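Long-range contact in histidine kinase (Paraburkholderia phymatum, PDB 6NB0), which probably uses ATP to phosphorylate a histidine side chain of a protein, the first step of a two-component phosphorelay: residues F233-A238 with S248-A252. Numbering follows the deposited sequence.
Sequences FARAQA and SWVLA
Q237 OE1 accepts two hydrogen bonds, one from the backbone N of W249 and one from a water. The W249 N to Q237 OE1 distance is 2.9 Å and the N-H...O angle 161°, so the bond is fairly straight at the hydrogen; at the acceptor, W249 N is tilted 35° from the carbonyl plane. The water, 2.7 Å from Q237 OE1, also donates to A234 O and accepts from V250 N, thereby joining a helix carbonyl to the next amide of the loop. CG of Q237 is anti to the backbone N and the chain bends at chi2, which lays the amide flat over one face of the W249 indole. The two planes are 8° apart, CD standing 3.5 Å above the ring toward its rim, while CG makes a CH-pi contact with the six-membered ring, 3.9 Å from its centroid. Stacking and hydrogen bonding together should fix the rotation of the amide.

Within what is probably the catalytic and ATP-binding domain of the kinase, helix 232-238 is held against the short 3-10 turn 249-251 that leads into helix 252-260, L251 being its N-cap residue. The contact also borders helix 44-68, probably part of the dimerisation and phospho-acceptor region: W249 packs on V61 and L64, its ring meets that of H60, and T118 of the second subunit touches W249. In one of the two conformers modelled for F233, the ring edge comes up to the indole, CE2 lying 3.8 Å from W249 CZ3. Farther from the indole, V250 CG2 meets A234 CB at 3.7 Å and CG1 is turned toward A238 CB, F186 of helix 173-189 packing on both V250 and A238. A second water bridges the segments, donating to Q237 O and accepting from S248 OG at 3.2 Å.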
loop_
_atom_site.group_PDB
_atom_site.type_symbol
_atom_site.label_atom_id
_atom_site.label_comp_id
_atom_site.label_asym_id
_atom_site.label_seq_id
_atom_site.Cartn_x
_atom_site.Cartn_y
_atom_site.Cartn_z
ATOM N N PHE A 233 -9.349 -8.315 -6.431
ATOM C CA PHE A 233 -9.714 -7.452 -7.555
ATOM C C PHE A 233 -8.532 -7.216 -8.488
ATOM O O PHE A 233 -8.725 -7.020 -9.694
ATOM C CB PHE A 233 -10.250 -6.123 -7.039
ATOM C CG PHE A 233 -10.452 -5.089 -8.108
ATOM C CD1 PHE A 233 -11.614 -5.074 -8.862
ATOM C CD2 PHE A 233 -9.477 -4.122 -8.350
ATOM C CE1 PHE A 233 -11.811 -4.119 -9.848
ATOM C CE2 PHE A 233 -9.665 -3.162 -9.337
ATOM C CZ PHE A 233 -10.834 -3.160 -10.085
ATOM N N ALA A 234 -7.313 -7.205 -7.930
ATOM C CA ALA A 234 -6.106 -7.120 -8.752
ATOM C C ALA A 234 -5.953 -8.358 -9.629
ATOM O O ALA A 234 -5.606 -8.263 -10.817
ATOM C CB ALA A 234 -4.879 -6.959 -7.855
ATOM N N ARG A 235 -6.171 -9.539 -9.042
ATOM C CA ARG A 235 -6.124 -10.774 -9.820
ATOM C C ARG A 235 -7.179 -10.783 -10.923
ATOM O O ARG A 235 -6.894 -11.198 -12.052
ATOM C CB ARG A 235 -6.291 -11.978 -8.896
ATOM C CG ARG A 235 -5.053 -12.231 -8.028
ATOM C CD ARG A 235 -5.200 -13.483 -7.135
ATOM N NE ARG A 235 -6.064 -13.284 -5.964
ATOM C CZ ARG A 235 -7.286 -13.794 -5.803
ATOM N NH1 ARG A 235 -7.877 -14.521 -6.749
ATOM N NH2 ARG A 235 -7.938 -13.568 -4.669
ATOM N N ALA A 236 -8.410 -10.349 -10.609
ATOM C CA ALA A 236 -9.456 -10.234 -11.620
ATOM C C ALA A 236 -9.059 -9.264 -12.730
ATOM O O ALA A 236 -9.199 -9.578 -13.923
ATOM C CB ALA A 236 -10.772 -9.793 -10.970
ATOM N N GLN A 237 -8.584 -8.067 -12.357
ATOM C CA GLN A 237 -8.198 -7.071 -13.353
ATOM C C GLN A 237 -7.112 -7.606 -14.272
ATOM O O GLN A 237 -7.082 -7.252 -15.461
ATOM C CB GLN A 237 -7.730 -5.766 -12.678
ATOM C CG GLN A 237 -7.756 -4.542 -13.604
ATOM C CD GLN A 237 -6.537 -4.448 -14.530
ATOM O OE1 GLN A 237 -5.460 -4.944 -14.203
ATOM N NE2 GLN A 237 -6.722 -3.827 -15.700
ATOM N N ALA A 238 -6.249 -8.492 -13.758
ATOM C CA ALA A 238 -5.134 -8.985 -14.566
ATOM C C ALA A 238 -5.600 -9.905 -15.690
ATOM O O ALA A 238 -4.861 -10.079 -16.663
ATOM C CB ALA A 238 -4.116 -9.719 -13.694
ATOM N N SER A 248 -1.159 -5.149 -16.871
ATOM C CA SER A 248 -2.084 -5.469 -15.788
ATOM C C SER A 248 -1.738 -4.609 -14.572
ATOM O O SER A 248 -0.566 -4.484 -14.216
ATOM C CB SER A 248 -1.979 -6.957 -15.444
ATOM O OG SER A 248 -2.323 -7.785 -16.562
ATOM N N TRP A 249 -2.752 -3.981 -13.962
ATOM C CA TRP A 249 -2.489 -2.989 -12.912
ATOM C C TRP A 249 -1.623 -3.557 -11.804
ATOM O O TRP A 249 -0.771 -2.856 -11.235
ATOM C CB TRP A 249 -3.798 -2.501 -12.308
ATOM C CG TRP A 249 -4.667 -1.767 -13.234
ATOM C CD1 TRP A 249 -4.380 -1.381 -14.513
ATOM C CD2 TRP A 249 -5.984 -1.295 -12.947
ATOM N NE1 TRP A 249 -5.453 -0.688 -15.043
ATOM C CE2 TRP A 249 -6.452 -0.630 -14.104
ATOM C CE3 TRP A 249 -6.825 -1.385 -11.830
ATOM C CZ2 TRP A 249 -7.722 -0.044 -14.169
ATOM C CZ3 TRP A 249 -8.091 -0.789 -11.898
ATOM C CH2 TRP A 249 -8.525 -0.141 -13.061
ATOM N N VAL A 250 -1.817 -4.836 -11.491
ATOM C CA VAL A 250 -1.144 -5.396 -10.328
ATOM C C VAL A 250 0.371 -5.437 -10.517
ATOM O O VAL A 250 1.097 -5.552 -9.531
ATOM C CB VAL A 250 -1.708 -6.800 -10.010
ATOM C CG1 VAL A 250 -1.294 -7.825 -11.072
ATOM C CG2 VAL A 250 -1.250 -7.272 -8.623
ATOM N N LEU A 251 0.876 -5.336 -11.750
ATOM C CA LEU A 251 2.321 -5.375 -11.978
ATOM C C LEU A 251 2.968 -3.993 -11.863
ATOM O O LEU A 251 4.159 -3.845 -12.159
ATOM C CB LEU A 251 2.629 -6.007 -13.349
ATOM C CG LEU A 251 2.382 -7.528 -13.359
ATOM C CD1 LEU A 251 2.338 -8.138 -14.767
ATOM C CD2 LEU A 251 3.388 -8.275 -12.481
ATOM N N ALA A 252 2.197 -2.987 -11.452
ATOM C CA ALA A 252 2.693 -1.623 -11.372
ATOM C C ALA A 252 4.011 -1.529 -10.600
ATOM O O ALA A 252 4.904 -0.758 -10.978
ATOM C CB ALA A 252 1.633 -0.746 -10.718
HETATM O O HOH W 1 -4.064 -6.373 -12.315
HETATM O O HOH W 2 -5.115 -6.589 -17.449
#